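Local atomic coordinates of EmGH1 (Erythrobacter marinus, PDB entry 5Z87), a protein that probably hydrolyses beta-glucosidic bonds, as a bacterial member of glycoside hydrolase family 3 built around a TIM-barrel domain. Residues S231-A236 with G276-H281; Y309-W314 with V342-A347; F128-H133 with G176-N181. All blocks are in the same frame, centred on the assembly; numbering follows the deposited sequence.

Interaction 1. Residues S231-A236 with G276-H281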
loop_
_atom_site.group_PDB
_atom_site.type_symbol
_atom_site.label_atom_id
_atom_site.label_comp_id
_atom_site.label_asym_id
_atom_site.label_seq_id
_atom_site.Cartn_x
_atom_site.Cartn_y
_atom_site.Cartn_z
ATOM N N SER A 231 14.819 -0.194 24.883
ATOM C CA SER A 231 13.381 -0.350 24.660
ATOM C C SER A 231 13.155 -0.448 23.150
ATOM O O SER A 231 12.998 0.565 22.464
ATOM C CB SER A 231 12.581 0.807 25.269
ATOM O OG SER A 231 13.141 1.213 26.504
ATOM N N VAL A 232 13.126 -1.670 22.623
ATOM C CA VAL A 232 13.010 -1.836 21.179
ATOM C C VAL A 232 11.636 -1.360 20.720
ATOM O O VAL A 232 10.616 -1.609 21.380
ATOM C CB VAL A 232 13.283 -3.296 20.788
ATOM C CG1 VAL A 232 14.746 -3.628 21.050
ATOM C CG2 VAL A 232 12.388 -4.232 21.599
ATOM N N LYS A 233 11.608 -0.635 19.602
ATOM C CA LYS A 233 10.405 0.043 19.145
ATOM C C LYS A 233 10.355 -0.048 17.623
ATOM O O LYS A 233 11.370 -0.338 16.984
ATOM C CB LYS A 233 10.398 1.495 19.635
ATOM C CG LYS A 233 11.553 2.318 19.090
ATOM C CD LYS A 233 11.522 3.740 19.598
ATOM C CE LYS A 233 12.446 4.631 18.757
ATOM N NZ LYS A 233 12.735 5.967 19.404
ATOM N N HIS A 234 9.173 0.170 17.023
ATOM C CA HIS A 234 7.885 0.372 17.679
ATOM C C HIS A 234 6.951 -0.808 17.413
ATOM O O HIS A 234 6.589 -1.051 16.268
ATOM C CB HIS A 234 7.232 1.663 17.191
ATOM C CG HIS A 234 8.146 2.847 17.178
ATOM N ND1 HIS A 234 9.160 2.997 16.254
ATOM C CD2 HIS A 234 8.176 3.958 17.956
ATOM C CE1 HIS A 234 9.780 4.145 16.470
ATOM N NE2 HIS A 234 9.197 4.750 17.491
ATOM N N PHE A 235 6.550 -1.503 18.486
ATOM C CA PHE A 235 5.850 -2.792 18.432
ATOM C C PHE A 235 4.389 -2.597 18.031
ATOM O O PHE A 235 3.619 -2.019 18.802
ATOM C CB PHE A 235 5.926 -3.432 19.816
ATOM C CG PHE A 235 5.758 -4.915 19.832
ATOM C CD1 PHE A 235 6.611 -5.733 19.114
ATOM C CD2 PHE A 235 4.774 -5.497 20.623
ATOM C CE1 PHE A 235 6.474 -7.117 19.157
ATOM C CE2 PHE A 235 4.621 -6.876 20.674
ATOM C CZ PHE A 235 5.475 -7.694 19.948
ATOM N N ALA A 236 3.976 -3.071 16.851
ATOM C CA ALA A 236 4.784 -3.690 15.799
ATOM C C ALA A 236 4.123 -3.319 14.476
ATOM O O ALA A 236 2.891 -3.240 14.409
ATOM C CB ALA A 236 4.851 -5.212 15.955
ATOM N N GLY A 276 13.431 -3.664 27.803
ATOM C CA GLY A 276 12.251 -2.883 27.518
ATOM C C GLY A 276 11.779 -3.049 26.078
ATOM O O GLY A 276 12.479 -3.600 25.214
ATOM N N LEU A 277 10.571 -2.548 25.833
ATOM C CA LEU A 277 9.935 -2.573 24.521
ATOM C C LEU A 277 8.923 -1.444 24.493
ATOM O O LEU A 277 8.221 -1.226 25.489
ATOM C CB LEU A 277 9.248 -3.918 24.256
ATOM C CG LEU A 277 8.363 -4.025 23.004
ATOM C CD1 LEU A 277 8.547 -5.397 22.388
ATOM C CD2 LEU A 277 6.895 -3.797 23.337
ATOM N N MET A 278 8.848 -0.729 23.365
ATOM C CA MET A 278 7.869 0.347 23.187
ATOM C C MET A 278 6.873 -0.003 22.080
ATOM O O MET A 278 7.251 -0.560 21.048
ATOM C CB MET A 278 8.560 1.676 22.861
ATOM C CG MET A 278 7.607 2.843 22.620
ATOM S SD MET A 278 8.497 4.342 22.120
ATOM C CE MET A 278 9.252 4.850 23.654
ATOM N N ALA A 279 5.601 0.329 22.299
ATOM C CA ALA A 279 4.529 0.018 21.364
ATOM C C ALA A 279 4.398 1.121 20.314
ATOM O O ALA A 279 4.998 2.192 20.420
ATOM C CB ALA A 279 3.202 -0.174 22.105
ATOM N N SER A 280 3.564 0.861 19.310
ATOM C CA SER A 280 3.453 1.694 18.118
ATOM C C SER A 280 2.273 2.667 18.179
ATOM O O SER A 280 1.218 2.365 18.741
ATOM C CB SER A 280 3.323 0.792 16.882
ATOM O OG SER A 280 2.886 1.519 15.746
ATOM N N HIS A 281 2.461 3.838 17.553
ATOM C CA HIS A 281 1.379 4.810 17.372
ATOM C C HIS A 281 0.142 4.182 16.746
ATOM O O HIS A 281 -0.992 4.587 17.036
ATOM C CB HIS A 281 1.813 5.948 16.430
ATOM C CG HIS A 281 2.776 6.934 17.016
ATOM N ND1 HIS A 281 2.894 7.163 18.370
ATOM C CD2 HIS A 281 3.641 7.789 16.412
ATOM C CE1 HIS A 281 3.805 8.099 18.577
ATOM N NE2 HIS A 281 4.277 8.495 17.407
HETATM O O HOH W 1 1.848 -0.276 14.098
#

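Interaction 2. Residues Y309-W314 with V342-A347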
loop_
_atom_site.group_PDB
_atom_site.type_symbol
_atom_site.label_atom_id
_atom_site.label_comp_id
_atom_site.label_asym_id
_atom_site.label_seq_id
_atom_site.Cartn_x
_atom_site.Cartn_y
_atom_site.Cartn_z
ATOM N N TYR A 309 9.700 -4.653 30.640
ATOM C CA TYR A 309 8.637 -3.665 30.659
ATOM C C TYR A 309 8.229 -3.273 29.240
ATOM O O TYR A 309 9.039 -3.268 28.308
ATOM C CB TYR A 309 9.060 -2.407 31.442
ATOM C CG TYR A 309 10.216 -1.657 30.824
ATOM C CD1 TYR A 309 9.999 -0.670 29.857
ATOM C CD2 TYR A 309 11.524 -1.931 31.201
ATOM C CE1 TYR A 309 11.053 0.019 29.289
ATOM C CE2 TYR A 309 12.593 -1.249 30.630
ATOM C CZ TYR A 309 12.349 -0.275 29.671
ATOM O OH TYR A 309 13.396 0.402 29.087
ATOM N N VAL A 310 6.951 -2.946 29.097
ATOM C CA VAL A 310 6.416 -2.318 27.906
ATOM C C VAL A 310 6.166 -0.858 28.246
ATOM O O VAL A 310 5.393 -0.547 29.165
ATOM C CB VAL A 310 5.131 -3.007 27.425
ATOM C CG1 VAL A 310 4.468 -2.167 26.342
ATOM C CG2 VAL A 310 5.436 -4.397 26.917
ATOM N N VAL A 311 6.820 0.033 27.528
ATOM C CA VAL A 311 6.600 1.467 27.692
ATOM C C VAL A 311 5.773 1.960 26.513
ATOM O O VAL A 311 5.914 1.473 25.383
ATOM C CB VAL A 311 7.929 2.242 27.822
ATOM C CG1 VAL A 311 8.861 1.945 26.637
ATOM C CG2 VAL A 311 7.675 3.724 27.970
ATOM N N SER A 312 4.856 2.877 26.790
ATOM C CA SER A 312 4.099 3.483 25.717
ATOM C C SER A 312 4.981 4.446 24.932
ATOM O O SER A 312 5.970 4.983 25.441
ATOM C CB SER A 312 2.896 4.241 26.274
ATOM O OG SER A 312 3.290 5.535 26.701
ATOM N N ASP A 313 4.606 4.670 23.676
ATOM C CA ASP A 313 5.105 5.847 22.984
ATOM C C ASP A 313 4.383 7.098 23.506
ATOM O O ASP A 313 3.364 7.017 24.206
ATOM C CB ASP A 313 4.941 5.680 21.475
ATOM C CG ASP A 313 5.928 6.529 20.677
ATOM O OD1 ASP A 313 6.413 7.544 21.225
ATOM O OD2 ASP A 313 6.224 6.165 19.519
ATOM N N TRP A 314 4.920 8.270 23.149
ATOM C CA TRP A 314 4.534 9.507 23.817
ATOM C C TRP A 314 3.030 9.745 23.747
ATOM O O TRP A 314 2.464 9.921 22.665
ATOM C CB TRP A 314 5.280 10.711 23.239
ATOM C CG TRP A 314 4.859 11.955 23.968
ATOM C CD1 TRP A 314 3.887 12.839 23.587
ATOM C CD2 TRP A 314 5.340 12.415 25.240
ATOM N NE1 TRP A 314 3.754 13.827 24.525
ATOM C CE2 TRP A 314 4.635 13.599 25.547
ATOM C CE3 TRP A 314 6.312 11.956 26.135
ATOM C CZ2 TRP A 314 4.858 14.322 26.717
ATOM C CZ3 TRP A 314 6.537 12.677 27.294
ATOM C CH2 TRP A 314 5.810 13.847 27.577
ATOM N N VAL A 342 0.598 -2.703 28.483
ATOM C CA VAL A 342 1.482 -1.550 28.641
ATOM C C VAL A 342 1.731 -1.330 30.133
ATOM O O VAL A 342 0.790 -1.104 30.901
ATOM C CB VAL A 342 0.880 -0.291 28.006
ATOM C CG1 VAL A 342 1.825 0.881 28.210
ATOM C CG2 VAL A 342 0.555 -0.512 26.520
ATOM N N ASP A 343 3.002 -1.358 30.537
ATOM C CA ASP A 343 3.377 -1.297 31.946
ATOM C C ASP A 343 3.641 0.120 32.433
ATOM O O ASP A 343 3.285 0.448 33.567
ATOM C CB ASP A 343 4.621 -2.157 32.205
ATOM C CG ASP A 343 4.414 -3.600 31.827
ATOM O OD1 ASP A 343 3.357 -4.157 32.211
ATOM O OD2 ASP A 343 5.296 -4.177 31.146
ATOM N N ILE A 344 4.266 0.970 31.618
ATOM C CA ILE A 344 4.611 2.318 32.042
ATOM C C ILE A 344 4.244 3.295 30.933
ATOM O O ILE A 344 4.524 3.049 29.756
ATOM C CB ILE A 344 6.101 2.435 32.437
ATOM C CG1 ILE A 344 6.457 3.882 32.770
ATOM C CG2 ILE A 344 6.999 1.889 31.363
ATOM C CD1 ILE A 344 7.706 4.015 33.623
ATOM N N GLU A 345 3.602 4.394 31.312
ATOM C CA GLU A 345 3.075 5.362 30.372
ATOM C C GLU A 345 4.059 6.516 30.212
ATOM O O GLU A 345 4.368 7.225 31.174
ATOM C CB GLU A 345 1.717 5.879 30.831
ATOM C CG GLU A 345 1.242 7.031 30.005
ATOM C CD GLU A 345 -0.010 7.635 30.556
ATOM O OE1 GLU A 345 -0.923 7.939 29.762
ATOM O OE2 GLU A 345 -0.090 7.781 31.794
ATOM N N LEU A 346 4.553 6.687 28.996
ATOM C CA LEU A 346 5.374 7.830 28.629
ATOM C C LEU A 346 4.432 8.969 28.261
ATOM O O LEU A 346 3.813 8.960 27.194
ATOM C CB LEU A 346 6.297 7.453 27.478
ATOM C CG LEU A 346 7.065 8.601 26.847
ATOM C CD1 LEU A 346 8.056 9.191 27.840
ATOM C CD2 LEU A 346 7.773 8.087 25.593
ATOM N N ALA A 347 4.292 9.941 29.163
ATOM C CA ALA A 347 3.355 11.042 28.961
ATOM C C ALA A 347 3.457 12.061 30.088
ATOM O O ALA A 347 3.828 11.716 31.214
ATOM C CB ALA A 347 1.911 10.528 28.868
#

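Interaction 3. Residues F128-H133 with G176-N181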
loop_
_atom_site.group_PDB
_atom_site.type_symbol
_atom_site.label_atom_id
_atom_site.label_comp_id
_atom_site.label_asym_id
_atom_site.label_seq_id
_atom_site.Cartn_x
_atom_site.Cartn_y
_atom_site.Cartn_z
ATOM N N PHE A 128 15.333 8.052 31.014
ATOM C CA PHE A 128 15.268 7.562 29.638
ATOM C C PHE A 128 15.784 8.633 28.688
ATOM O O PHE A 128 15.333 9.784 28.739
ATOM C CB PHE A 128 13.833 7.176 29.253
ATOM C CG PHE A 128 13.332 5.920 29.907
ATOM C CD1 PHE A 128 13.921 4.696 29.631
ATOM C CD2 PHE A 128 12.249 5.958 30.778
ATOM C CE1 PHE A 128 13.458 3.523 30.219
ATOM C CE2 PHE A 128 11.770 4.796 31.359
ATOM C CZ PHE A 128 12.396 3.569 31.090
ATOM N N GLU A 129 16.721 8.260 27.823
ATOM C CA GLU A 129 17.210 9.162 26.784
ATOM C C GLU A 129 17.054 8.477 25.429
ATOM O O GLU A 129 16.640 7.319 25.350
ATOM C CB GLU A 129 18.661 9.577 27.057
ATOM C CG GLU A 129 18.846 10.303 28.410
ATOM C CD GLU A 129 18.322 11.724 28.400
ATOM O OE1 GLU A 129 18.187 12.317 29.494
ATOM O OE2 GLU A 129 18.034 12.260 27.301
ATOM N N GLU A 130 17.356 9.202 24.354
ATOM C CA GLU A 130 17.340 8.649 23.002
ATOM C C GLU A 130 18.765 8.327 22.587
ATOM O O GLU A 130 19.669 9.137 22.798
ATOM C CB GLU A 130 16.719 9.621 21.996
ATOM C CG GLU A 130 15.340 10.096 22.357
ATOM C CD GLU A 130 14.258 9.065 22.067
ATOM O OE1 GLU A 130 13.078 9.359 22.366
ATOM O OE2 GLU A 130 14.581 7.975 21.542
ATOM N N CYS A 131 18.959 7.149 21.998
ATOM C CA CYS A 131 20.265 6.644 21.588
ATOM C C CYS A 131 20.212 6.057 20.184
ATOM O O CYS A 131 20.751 4.986 19.928
ATOM C CB CYS A 131 20.763 5.580 22.560
ATOM S SG CYS A 131 21.152 6.223 24.214
ATOM N N LEU A 132 19.568 6.759 19.247
ATOM C CA LEU A 132 19.349 6.203 17.908
ATOM C C LEU A 132 20.668 5.925 17.194
ATOM O O LEU A 132 20.867 4.847 16.628
ATOM C CB LEU A 132 18.493 7.162 17.077
ATOM C CG LEU A 132 18.122 6.733 15.652
ATOM C CD1 LEU A 132 17.323 5.443 15.631
ATOM C CD2 LEU A 132 17.346 7.839 14.979
ATOM N N HIS A 133 21.576 6.895 17.205
ATOM C CA HIS A 133 22.864 6.794 16.524
ATOM C C HIS A 133 23.908 7.498 17.380
ATOM O O HIS A 133 24.685 8.333 16.911
ATOM C CB HIS A 133 22.779 7.388 15.117
ATOM C CG HIS A 133 22.403 8.835 15.104
ATOM N ND1 HIS A 133 23.340 9.847 15.132
ATOM C CD2 HIS A 133 21.194 9.442 15.119
ATOM C CE1 HIS A 133 22.723 11.015 15.142
ATOM N NE2 HIS A 133 21.421 10.798 15.142
ATOM N N GLY A 176 18.403 3.912 30.723
ATOM C CA GLY A 176 17.528 3.288 29.742
ATOM C C GLY A 176 17.331 4.201 28.557
ATOM O O GLY A 176 17.400 5.430 28.678
ATOM N N CYS A 177 17.097 3.600 27.391
ATOM C CA CYS A 177 16.827 4.390 26.198
ATOM C C CYS A 177 15.656 3.812 25.421
ATOM O O CYS A 177 15.305 2.633 25.544
ATOM C CB CYS A 177 18.055 4.491 25.280
ATOM S SG CYS A 177 18.577 2.916 24.614
ATOM N N PHE A 178 15.059 4.687 24.615
ATOM C CA PHE A 178 13.976 4.332 23.707
ATOM C C PHE A 178 14.556 4.025 22.322
ATOM O O PHE A 178 14.297 4.701 21.332
ATOM C CB PHE A 178 12.955 5.462 23.651
ATOM C CG PHE A 178 12.288 5.764 24.975
ATOM C CD1 PHE A 178 12.106 4.766 25.932
ATOM C CD2 PHE A 178 11.815 7.053 25.248
ATOM C CE1 PHE A 178 11.474 5.044 27.134
ATOM C CE2 PHE A 178 11.179 7.346 26.453
ATOM C CZ PHE A 178 10.995 6.337 27.394
ATOM N N SER A 179 15.400 2.999 22.301
ATOM C CA SER A 179 16.179 2.580 21.144
ATOM C C SER A 179 16.523 1.121 21.339
ATOM O O SER A 179 16.559 0.649 22.481
ATOM C CB SER A 179 17.474 3.409 21.002
ATOM O OG SER A 179 17.192 4.782 20.801
ATOM N N PRO A 180 16.789 0.374 20.254
ATOM C CA PRO A 180 16.781 0.782 18.846
ATOM C C PRO A 180 15.392 0.779 18.195
ATOM O O PRO A 180 14.461 0.129 18.658
ATOM C CB PRO A 180 17.660 -0.274 18.182
ATOM C CG PRO A 180 17.359 -1.533 18.978
ATOM C CD PRO A 180 17.146 -1.050 20.408
ATOM N N ASN A 181 15.278 1.531 17.109
ATOM C CA ASN A 181 14.140 1.432 16.207
ATOM C C ASN A 181 14.385 0.224 15.317
ATOM O O ASN A 181 15.333 0.211 14.529
ATOM C CB ASN A 181 14.020 2.727 15.407
ATOM C CG ASN A 181 12.891 2.701 14.372
ATOM O OD1 ASN A 181 12.689 1.715 13.655
ATOM N ND2 ASN A 181 12.167 3.813 14.277
HETATM O O HOH W 2 16.134 6.800 19.801
#

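Interaction 1. Residues S231-A236 with G276-H281
Leu277 lays its CD1 methyl over one face of the Phe235 ring, 4.0 Å from CD1 to the ring centroid and 18° off the ring normal, a CH-pi contact. Its other branch closes on the root of the same side chain, with CD2 3.7 Å from Phe235 CB. Phe235 holds CG anti to its backbone N (chi1 -157°); its ring leads away from the neighbouring strand and the leucine crosses it obliquely, so both methyls meet it. Val232 joins this apolar face through CG2, and branched and aromatic residues suit it because helices 263-270 and 293-303 pack there.

The strands run parallel. Met278 bonds strand 229-235 through N and O: N donates to Val232 O at 2.8 Å in a nearly straight bond (170°), and O accepts from Phe235 N, in the carbonyl plane. Two residues, Lys233 and His234, therefore face the single Met278, a beta bulge. Together with the cis peptide before His234, it is consistent with both consecutive side chains reaching the pocket side. There Lys233 and Met278 lie side by side, CB to CB 3.7 Å, while the sulfur of Met278 sits obliquely to the His234 ring. Lys233 CG covers one face of that imidazole, 3.6 Å above its plane. The tips work elsewhere: Lys233 NZ holds Phe178 O, His234 ND1 holds Asp183, and NZ and NE2 both bond the bound dithiothreitol.

Beyond the strand ends, a water links Ser280 OG, at 2.6 Å from its oxygen, to Ala236 O; the same hydroxyl also bonds Gly282 N. Adjacent parallel strands joined through intervening helices, apolar outside and carrying pocket residues at their C-terminal ends, are the hallmark of a TIM barrel, here shaping the ligand pocket of a family 3 glycosidase.

Interaction 2. Residues Y309-W314 with V342-A347
Val310 O takes two backbone donors, Asp343 N at 2.9 Å and Ile344 N at 3.1 Å, while Val310 N donates to Asp343 OD2 at 2.9 Å, met on its anti side 27° out of the carboxylate plane. Ser312 N bonds Ile344 O. Set between its backbone N and carbonyl carbon (chi1 83°), Ser312 OG accepts from Leu346 N at 2.9 Å and donates to Asp313 O, so a serine, able to do both, ties the two segments. Nearby Trp314 CE3 presses on Leu346 CG at 3.5 Å, the side chains crossing at about a right angle. Ala347 CA sits over the six-membered ring, 4.0 Å from its centroid, where a small residue lets the backbone approach.

In the second shell, Arg301 and Arg375 form salt bridges with Asp343 and probably stabilise its buried charge, and Arg67 makes a cation-pi contact with Trp314. Glu345 turns away to Val351 N and Tyr352 N. Neighbouring TIM-barrel strands, joined through helix 330-340, meet here, and the first leads into Asp313 and Trp314 of the ligand pocket. Tyr309 and Ile344 touch each other and helix 366-382; strand 309-311 adjoins 276-279, and strand 345-346 pairs in parallel with 64-65.

Interaction 3. Residues F128-H133 with G176-N181
Phe128 meets Phe178 from its first side-chain atom onward. CB stands over the Phe178 ring, 3.9 Å from CB to the centroid; CG lies 3.5 Å from Phe178 CE1; CD2 also lies over the partner ring, 3.6 Å from Phe178 CZ; CD1 reaches Gly176 C at 3.6 Å, so the rim of the ring runs along the glycine backbone. CE1 follows past Gly176 CA, where any CB would collide with it, which is why a residue without a side chain fits there. With CG anti to its carbonyl carbon (chi1 -72°), Phe128 turns its ring into an offset stack with Phe178, centroids 4.7 Å apart and planes at 26°. An alanine here would remove one half of the stack and would probably open a gap beside Gly176, leaving the Phe178 ring freer to turn.

Two backbone bonds join the strands, Glu129 N to Gly176 O at 3.0 Å and Phe178 N to Glu129 O at 3.2 Å. Beyond them Ser179 OG replaces a carbonyl, accepting from Cys131 N. Glu130 bends at chi2 and brings OE1 to the edge of the Phe178 ring, in its plane, while Glu130 OE2 accepts a hydrogen bond from a water 2.6 Å away. OE1 also bonds Tyr93 OH and the bound dithiothreitol, so Phe178 flanks a pocket carboxylate. Cys131 SG packs on Cys177 CB.

Strand 126-129 lies between strands 91-93 and 176-177, the latter flanked in turn by strand 229-235, while Cys177 and Pro180 rest against helix 201-216.

How the interactions relate
Interaction 3 comes first along the chain, then interaction 1, then interaction 2, each closing before the next opens, all within the family 3 N-terminal TIM-barrel domain. The centre of interaction 1 is about 9 Å from that of interaction 2 and about 11 Å from that of interaction 3; those of 2 and 3 are about 14 Å apart. Five consecutive strands of one parallel sheet, from 126-129 to 309-311, carry them, while strand 345-346, paired with 64-65, meets 309-311 through a single bridge. Ser231 probably joins all three, its OG bonding Cys177 O and Tyr309 OH, while Phe178 touches Met278 and Leu346. Together they bring Glu130, Lys233, His234, His281 and Asp313 around one ligand pocket.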